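PDB 5FD0: beta-N-acetylhexosaminidase from Streptomyces plicatus, which hydrolyses terminal N-acetylhexosamine residues from the non-reducing ends of beta-linked glycosides, probably by the substrate-assisted mechanism of glycoside hydrolase family 20. Local coordinates for residues W350-G355 with D374-E379; L363-G368 with I391-D396; V443-W448 with P467-L472. All blocks are in the same frame, centred on the assembly; numbering follows the deposited sequence.

In the fold
Following the chain from its N terminus, strand 346-350 of the catalytic barrel runs into the 3-10 turn 351-355, strand 363-366 comes next, and helix 374-385 then leads to strand 389-392. Interaction 1 closes the loop from the turn to the start of that helix; interaction 2 closes the beta-alpha-beta unit from 363-368 to 391-396. Their segments alternate, so the two cross, and they meet where H351 and Q352 bond to W367. Interaction 3 follows in series, closing 443-448 onto helix 466-474. Strands 389-392 and 440-447 are neighbours in the sheet, joining interactions 2 and 3. W350, W367 and W448 bring all three to the bound sugar.

Interaction 1. Residues W350-G355 with D374-E379; sequences WHQLAG and DAEKAE. With NAG (2-acetamido-2-deoxy-beta-D-glucopyranose), chain B.
H351, Q352, A354 and G355 face E376 and E379 across a wedge that narrows along the chain: the CA atoms of Q352 and E376 are 8.8 Å apart, those of A354 and E379 only 6.3 Å. This is a loop-to-helix contact of the family 20 (beta/alpha)8 barrel, with the 3-10 turn 351-355 after strand 346-350 set against the first turns of helix 374-385. The centre of the contact is a histidine-carboxylate bond. H351 NE2 donates to E376 OE2 at 2.8 Å, almost straight at 177°, with the oxygen in the imidazole plane and using its anti lone pair. The extended E376 chain, its CG anti to the backbone N (chi1 -173°), carries the carboxylate across the gap. On the other edge of the ring ND1 accepts the backbone N of W367, so both ring nitrogens are used and the imidazole cannot easily turn. A phenylalanine in place of H351 would probably leave the E376 carboxylate and the W367 amide without their shared mate. Q352 NE2 sits 3.4 Å above the imidazole plane, off toward the rim, while its OE1 goes to W367 NE1. Further along, OE1 of E379 packs on G355 CA at 3.4 Å, and two waters bridge the segments: one donates to H351 O and to the carboxylate oxygen E379 OE1, the other to the two carbonyls A354 O and E379 O. W350, ending strand 346-350, lies against the sugar: the acetamide methyl of NAG, C8, sits over the centre of the indole, 3.7 Å from CD2.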
# COMPACT_ATOMS: atom_id res chain seq x y z
N TRP A 350 -10.91 7.29 8.86
CA TRP A 350 -10.59 6.38 9.96
C TRP A 350 -11.89 6.03 10.71
O TRP A 350 -12.92 6.70 10.57
CB TRP A 350 -9.54 7.01 10.87
CG TRP A 350 -8.22 7.34 10.15
CD1 TRP A 350 -7.80 8.57 9.75
CD2 TRP A 350 -7.19 6.43 9.76
NE1 TRP A 350 -6.57 8.48 9.14
CE2 TRP A 350 -6.17 7.18 9.14
CE3 TRP A 350 -7.01 5.05 9.91
CZ2 TRP A 350 -5.00 6.60 8.65
CZ3 TRP A 350 -5.84 4.47 9.44
CH2 TRP A 350 -4.85 5.25 8.81
N HIS A 351 -11.86 4.94 11.47
CA HIS A 351 -13.12 4.36 11.98
C HIS A 351 -13.81 5.24 13.02
O HIS A 351 -14.98 4.98 13.36
CB HIS A 351 -12.90 2.93 12.52
CG HIS A 351 -12.18 2.87 13.83
ND1 HIS A 351 -10.83 2.62 13.93
CD2 HIS A 351 -12.63 3.01 15.10
CE1 HIS A 351 -10.48 2.60 15.20
NE2 HIS A 351 -11.55 2.86 15.94
N GLN A 352 -13.17 6.31 13.49
CA GLN A 352 -13.88 7.34 14.25
C GLN A 352 -15.07 7.88 13.46
O GLN A 352 -16.05 8.32 14.06
CB GLN A 352 -12.94 8.48 14.64
CG GLN A 352 -11.95 8.16 15.73
CD GLN A 352 -10.96 7.10 15.32
OE1 GLN A 352 -10.44 7.11 14.20
NE2 GLN A 352 -10.72 6.16 16.20
N LEU A 353 -15.01 7.83 12.13
CA LEU A 353 -16.13 8.29 11.32
C LEU A 353 -17.39 7.47 11.58
O LEU A 353 -18.51 7.97 11.38
CB LEU A 353 -15.76 8.24 9.84
CG LEU A 353 -16.75 8.76 8.82
CD1 LEU A 353 -17.09 10.21 9.09
CD2 LEU A 353 -16.20 8.64 7.42
N ALA A 354 -17.23 6.23 12.04
CA ALA A 354 -18.38 5.37 12.34
C ALA A 354 -19.24 5.96 13.45
O ALA A 354 -20.42 5.61 13.57
CB ALA A 354 -17.92 3.98 12.72
N GLY A 355 -18.69 6.85 14.25
CA GLY A 355 -19.42 7.54 15.28
C GLY A 355 -20.07 8.81 14.80
O GLY A 355 -20.68 9.53 15.59
N ASP A 374 -15.12 -2.91 23.93
CA ASP A 374 -16.22 -3.52 23.19
C ASP A 374 -17.12 -2.48 22.55
O ASP A 374 -17.59 -2.66 21.43
CB ASP A 374 -17.04 -4.44 24.11
CG ASP A 374 -16.40 -5.82 24.31
OD1 ASP A 374 -15.39 -6.12 23.63
OD2 ASP A 374 -16.91 -6.61 25.11
N ALA A 375 -17.32 -1.36 23.23
CA ALA A 375 -18.22 -0.35 22.69
C ALA A 375 -17.66 0.24 21.40
O ALA A 375 -18.42 0.55 20.48
CB ALA A 375 -18.45 0.75 23.73
N GLU A 376 -16.35 0.42 21.32
CA GLU A 376 -15.77 1.00 20.11
C GLU A 376 -15.84 0.01 18.96
O GLU A 376 -16.18 0.37 17.82
CB GLU A 376 -14.32 1.41 20.39
CG GLU A 376 -13.65 2.18 19.26
CD GLU A 376 -12.30 2.74 19.63
OE1 GLU A 376 -12.01 2.84 20.85
OE2 GLU A 376 -11.52 3.08 18.71
N LYS A 377 -15.56 -1.26 19.25
CA LYS A 377 -15.66 -2.28 18.22
C LYS A 377 -17.08 -2.39 17.71
O LYS A 377 -17.31 -2.61 16.52
CB LYS A 377 -15.20 -3.63 18.76
CG LYS A 377 -13.73 -3.71 19.15
CD LYS A 377 -13.37 -5.09 19.70
CE LYS A 377 -11.91 -5.21 20.03
NZ LYS A 377 -11.55 -6.50 20.68
N ALA A 378 -18.05 -2.22 18.61
CA ALA A 378 -19.46 -2.40 18.24
C ALA A 378 -19.92 -1.30 17.31
O ALA A 378 -20.67 -1.55 16.37
CB ALA A 378 -20.33 -2.40 19.49
N GLU A 379 -19.51 -0.06 17.61
CA GLU A 379 -19.83 1.05 16.74
C GLU A 379 -19.33 0.80 15.31
O GLU A 379 -19.99 1.18 14.34
CB GLU A 379 -19.20 2.30 17.31
CG GLU A 379 -19.62 3.54 16.65
CD GLU A 379 -19.14 4.72 17.45
OE1 GLU A 379 -18.00 5.14 17.21
OE2 GLU A 379 -19.89 5.20 18.34
C1 NAG B . -1.77 6.84 15.78
C2 NAG B . -2.05 8.06 14.88
C3 NAG B . -0.99 8.37 13.86
C4 NAG B . 0.39 8.17 14.37
C5 NAG B . 0.43 6.71 14.77
C6 NAG B . 1.78 6.17 15.10
C7 NAG B . -3.62 6.83 13.44
C8 NAG B . -4.96 6.81 12.74
N2 NAG B . -3.33 7.91 14.19
O1 NAG B . -2.24 7.12 17.04
O3 NAG B . -1.11 9.76 13.46
O4 NAG B . 1.33 8.46 13.33
O5 NAG B . -0.39 6.56 15.96
O6 NAG B . 1.72 4.77 15.29
O7 NAG B . -2.87 5.91 13.32
O HOH W 1 -15.64 4.33 16.10
O HOH W 2 -11.90 6.33 18.89
O HOH W 3 -21.89 3.04 13.69

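Interaction 2. Residues L363-G368 with I391-D396; sequences LVQYWG and ILSPAD. With NAG (2-acetamido-2-deoxy-beta-D-glucopyranose), chain B.
Q365 and I391 are paired in parallel, as are Y366 and L392, and backbone bonds stitch strands 363-366 and 391-392 together: I391 N donates to V364 O at 2.8 Å and Y366 N to I391 O at 2.7 Å. S393 N, bonded to Y366 O at 2.9 Å, carries the pattern one step past the strand end. Q365 is the side chain to follow. Its CB stands beside I391 O; a chi1 of -179° swings CG away from the backbone N, past I391 CG2 and to 3.4 Å from S393 OG. The extended chain then sets CD past the same hydroxyl and brings NE2 to donate to S393 OG at 3.1 Å, with the oxygen close to the amide plane. Beyond this pair, NE2 also makes a weak bond to E444 OE2, while OE1 takes H315 NE2; together they fix which way round the buried amide sits. On that same face of the sheet, I391 CD1 packs against L363 CD2 at 3.8 Å. Past the strand ends A395 N donates to G368 O at 3.1 Å, tying the two loops together. W367 turns its indole to the sugar, with NAG C8 over the ring centre and 3.5 Å from CE2. Helix 374-385 links the two strands, which makes this a beta-alpha-beta crossover of the TIM barrel, its loops reaching the sugar pocket of the catalytic domain.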
# COMPACT_ATOMS: atom_id res chain seq x y z
N LEU A 363 -16.34 4.18 3.15
CA LEU A 363 -15.58 3.15 3.83
C LEU A 363 -14.94 3.73 5.09
O LEU A 363 -14.59 4.91 5.13
CB LEU A 363 -14.47 2.58 2.93
CG LEU A 363 -14.85 1.82 1.66
CD1 LEU A 363 -15.34 2.75 0.64
CD2 LEU A 363 -13.65 1.10 1.10
N VAL A 364 -14.73 2.89 6.10
CA VAL A 364 -13.94 3.31 7.24
C VAL A 364 -12.80 2.34 7.45
O VAL A 364 -12.89 1.14 7.20
CB VAL A 364 -14.78 3.46 8.53
CG1 VAL A 364 -15.80 4.55 8.35
CG2 VAL A 364 -15.42 2.15 8.89
N GLN A 365 -11.71 2.90 7.93
CA GLN A 365 -10.46 2.18 8.13
C GLN A 365 -10.29 1.96 9.63
O GLN A 365 -10.06 2.92 10.39
CB GLN A 365 -9.30 2.97 7.53
CG GLN A 365 -7.98 2.26 7.67
CD GLN A 365 -6.86 2.90 6.86
OE1 GLN A 365 -7.05 3.89 6.14
NE2 GLN A 365 -5.69 2.33 6.98
N TYR A 366 -10.38 0.71 10.04
CA TYR A 366 -10.34 0.31 11.44
C TYR A 366 -8.89 0.11 11.86
O TYR A 366 -8.20 -0.78 11.34
CB TYR A 366 -11.13 -0.98 11.67
CG TYR A 366 -11.09 -1.42 13.11
CD1 TYR A 366 -11.89 -0.80 14.07
CD2 TYR A 366 -10.26 -2.46 13.52
CE1 TYR A 366 -11.84 -1.19 15.39
CE2 TYR A 366 -10.22 -2.85 14.85
CZ TYR A 366 -11.02 -2.20 15.77
OH TYR A 366 -10.99 -2.59 17.09
N TRP A 367 -8.43 0.95 12.78
CA TRP A 367 -7.09 0.86 13.33
C TRP A 367 -7.07 0.49 14.81
O TRP A 367 -6.07 0.73 15.50
CB TRP A 367 -6.36 2.18 13.07
CG TRP A 367 -6.96 3.40 13.66
CD1 TRP A 367 -8.09 4.08 13.24
CD2 TRP A 367 -6.41 4.18 14.75
NE1 TRP A 367 -8.27 5.21 14.03
CE2 TRP A 367 -7.26 5.29 14.94
CE3 TRP A 367 -5.29 4.03 15.56
CZ2 TRP A 367 -7.03 6.23 15.96
CZ3 TRP A 367 -5.06 4.98 16.55
CH2 TRP A 367 -5.92 6.06 16.74
N GLY A 368 -8.13 -0.15 15.30
CA GLY A 368 -8.16 -0.60 16.67
C GLY A 368 -7.26 -1.79 16.92
O GLY A 368 -6.47 -2.22 16.08
N ILE A 391 -12.16 -1.33 6.05
CA ILE A 391 -10.75 -1.60 5.76
C ILE A 391 -10.08 -1.90 7.08
O ILE A 391 -10.10 -1.06 7.98
CB ILE A 391 -10.08 -0.41 5.07
CG1 ILE A 391 -10.77 -0.02 3.75
CG2 ILE A 391 -8.61 -0.71 4.83
CD1 ILE A 391 -10.64 1.42 3.39
N LEU A 392 -9.43 -3.05 7.19
CA LEU A 392 -8.85 -3.48 8.44
C LEU A 392 -7.35 -3.20 8.41
O LEU A 392 -6.64 -3.74 7.56
CB LEU A 392 -9.12 -4.97 8.68
CG LEU A 392 -10.60 -5.34 8.78
CD1 LEU A 392 -10.72 -6.81 9.10
CD2 LEU A 392 -11.31 -4.49 9.84
N SER A 393 -6.90 -2.37 9.35
CA SER A 393 -5.47 -2.13 9.59
C SER A 393 -5.25 -1.98 11.09
O SER A 393 -4.95 -0.89 11.59
CB SER A 393 -4.99 -0.88 8.84
OG SER A 393 -5.72 0.25 9.24
N PRO A 394 -5.36 -3.08 11.84
CA PRO A 394 -5.24 -2.97 13.30
C PRO A 394 -3.86 -2.50 13.72
O PRO A 394 -2.85 -2.94 13.17
CB PRO A 394 -5.54 -4.40 13.80
CG PRO A 394 -6.38 -5.03 12.67
CD PRO A 394 -5.78 -4.42 11.40
N ALA A 395 -3.82 -1.57 14.68
CA ALA A 395 -2.54 -0.96 15.05
C ALA A 395 -1.60 -1.95 15.73
O ALA A 395 -0.38 -1.74 15.71
CB ALA A 395 -2.72 0.26 15.95
N ASP A 396 -2.12 -3.04 16.27
CA ASP A 396 -1.29 -4.10 16.84
C ASP A 396 -1.14 -5.28 15.88
O ASP A 396 -0.82 -6.39 16.32
CB ASP A 396 -1.86 -4.56 18.19
CG ASP A 396 -3.25 -5.16 18.09
OD1 ASP A 396 -3.91 -4.99 17.04
OD2 ASP A 396 -3.69 -5.81 19.09
C1 NAG B . -1.77 6.84 15.78
C2 NAG B . -2.05 8.06 14.88
C3 NAG B . -0.99 8.37 13.86
C4 NAG B . 0.39 8.17 14.37
C5 NAG B . 0.43 6.71 14.77
C6 NAG B . 1.78 6.17 15.10
C7 NAG B . -3.62 6.83 13.44
C8 NAG B . -4.96 6.81 12.74
N2 NAG B . -3.33 7.91 14.19
O1 NAG B . -2.24 7.12 17.04
O3 NAG B . -1.11 9.76 13.46
O4 NAG B . 1.33 8.46 13.33
O5 NAG B . -0.39 6.56 15.96
O6 NAG B . 1.72 4.77 15.29
O7 NAG B . -2.87 5.91 13.32

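Interaction 3. Residues V443-W448 with P467-L472; sequences VEAPLW and PGVAEL. With NAG (2-acetamido-2-deoxy-beta-D-glucopyranose), chain B.
V443 and A445 of strand 443-447 receive V469 from helix 467-472, which runs nearly antiparallel to the strand (166°) with the axes 8.0 Å apart. In P467 and G468 the helix is already under way, their carbonyls accepting the amides of E471 and L472. V469 then supplies the bulk of the packing. A chi1 of -177° points its CG1 at the strand, 3.9 Å from V443 CG2 and 4.0 Å from A445 CB, so one methyl rests against both valine and alanine. V443 CG2 also sits 3.5 Å from V469 O, the two valines sliding past each other in opposite directions. A470 points away from the strand and touches Y186. E471 points away too, salt-bridged to R488 and bonded to Y424. L472 points back toward the strand, but loosely, its backbone C coming 4.4 Å from V443 CG2. At the far end of the strand W448 is applied to the sugar, NAG O4 lying over one indole face, 3.2 Å from CE3. The contact is thus plain apolar packing of helix 466-474 on the outside of barrel strand 440-447, which lies between strands 159-165 and 389-392, with helix 482-490 touching P467 and E471.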
# COMPACT_ATOMS: atom_id res chain seq x y z
N VAL A 443 -7.67 -5.02 3.52
CA VAL A 443 -6.67 -4.75 4.55
C VAL A 443 -5.75 -3.64 4.08
O VAL A 443 -5.61 -3.38 2.88
CB VAL A 443 -5.85 -6.01 4.89
CG1 VAL A 443 -6.76 -7.09 5.41
CG2 VAL A 443 -5.07 -6.52 3.63
N GLU A 444 -5.09 -2.99 5.06
CA GLU A 444 -4.07 -1.99 4.77
C GLU A 444 -2.92 -2.13 5.76
O GLU A 444 -3.15 -2.46 6.92
CB GLU A 444 -4.64 -0.56 4.83
CG GLU A 444 -3.60 0.51 4.52
CD GLU A 444 -4.23 1.83 4.10
OE1 GLU A 444 -5.05 1.84 3.18
OE2 GLU A 444 -3.92 2.87 4.74
N ALA A 445 -1.68 -1.92 5.27
CA ALA A 445 -0.46 -1.84 6.08
C ALA A 445 0.06 -0.41 6.11
O ALA A 445 0.72 0.03 5.16
CB ALA A 445 0.63 -2.77 5.51
N PRO A 446 -0.23 0.36 7.15
CA PRO A 446 0.25 1.74 7.17
C PRO A 446 1.65 1.85 7.73
O PRO A 446 2.01 1.16 8.68
CB PRO A 446 -0.75 2.46 8.09
CG PRO A 446 -1.91 1.52 8.24
CD PRO A 446 -1.31 0.15 8.14
N LEU A 447 2.45 2.76 7.14
CA LEU A 447 3.81 3.05 7.59
C LEU A 447 3.85 4.52 8.01
O LEU A 447 3.97 5.41 7.17
CB LEU A 447 4.86 2.75 6.52
CG LEU A 447 6.33 2.92 6.92
CD1 LEU A 447 6.72 2.19 8.22
CD2 LEU A 447 7.24 2.45 5.81
N TRP A 448 3.75 4.77 9.32
CA TRP A 448 3.89 6.11 9.87
C TRP A 448 5.37 6.47 10.02
O TRP A 448 6.22 5.60 10.21
CB TRP A 448 3.17 6.21 11.22
CG TRP A 448 1.71 5.84 11.12
CD1 TRP A 448 1.15 4.65 11.41
CD2 TRP A 448 0.66 6.68 10.66
NE1 TRP A 448 -0.20 4.69 11.16
CE2 TRP A 448 -0.52 5.93 10.69
CE3 TRP A 448 0.60 7.99 10.22
CZ2 TRP A 448 -1.76 6.46 10.32
CZ3 TRP A 448 -0.64 8.53 9.85
CH2 TRP A 448 -1.79 7.76 9.91
N PRO A 467 4.93 -8.23 3.15
CA PRO A 467 4.33 -9.30 2.32
C PRO A 467 3.22 -10.04 3.03
O PRO A 467 2.27 -10.50 2.38
CB PRO A 467 5.50 -10.24 2.03
CG PRO A 467 6.72 -9.54 2.47
CD PRO A 467 6.35 -8.46 3.42
N GLY A 468 3.30 -10.16 4.36
CA GLY A 468 2.27 -10.87 5.10
C GLY A 468 0.92 -10.18 5.03
O GLY A 468 -0.11 -10.82 4.84
N VAL A 469 0.92 -8.84 5.13
CA VAL A 469 -0.36 -8.16 5.03
C VAL A 469 -0.91 -8.27 3.61
O VAL A 469 -2.13 -8.36 3.40
CB VAL A 469 -0.25 -6.69 5.48
CG1 VAL A 469 -1.65 -6.00 5.45
CG2 VAL A 469 0.35 -6.61 6.88
N ALA A 470 -0.04 -8.27 2.61
CA ALA A 470 -0.48 -8.48 1.24
C ALA A 470 -1.14 -9.83 1.07
O ALA A 470 -2.14 -9.95 0.35
CB ALA A 470 0.72 -8.35 0.30
N GLU A 471 -0.58 -10.87 1.70
CA GLU A 471 -1.18 -12.20 1.63
C GLU A 471 -2.56 -12.21 2.28
O GLU A 471 -3.50 -12.84 1.76
CB GLU A 471 -0.26 -13.21 2.32
CG GLU A 471 -0.90 -14.61 2.46
CD GLU A 471 0.10 -15.76 2.36
OE1 GLU A 471 1.03 -15.68 1.52
OE2 GLU A 471 -0.06 -16.75 3.11
N LEU A 472 -2.72 -11.52 3.40
CA LEU A 472 -4.03 -11.45 4.02
C LEU A 472 -5.03 -10.84 3.07
O LEU A 472 -6.19 -11.25 3.03
CB LEU A 472 -3.96 -10.65 5.31
CG LEU A 472 -3.14 -11.30 6.43
CD1 LEU A 472 -3.15 -10.41 7.67
CD2 LEU A 472 -3.68 -12.65 6.80
C1 NAG B . -1.77 6.84 15.78
C2 NAG B . -2.05 8.06 14.88
C3 NAG B . -0.99 8.37 13.86
C4 NAG B . 0.39 8.17 14.37
C5 NAG B . 0.43 6.71 14.77
C6 NAG B . 1.78 6.17 15.10
C7 NAG B . -3.62 6.83 13.44
C8 NAG B . -4.96 6.81 12.74
N2 NAG B . -3.33 7.91 14.19
O1 NAG B . -2.24 7.12 17.04
O3 NAG B . -1.11 9.76 13.46
O4 NAG B . 1.33 8.46 13.33
O5 NAG B . -0.39 6.56 15.96
O6 NAG B . 1.72 4.77 15.29
O7 NAG B . -2.87 5.91 13.32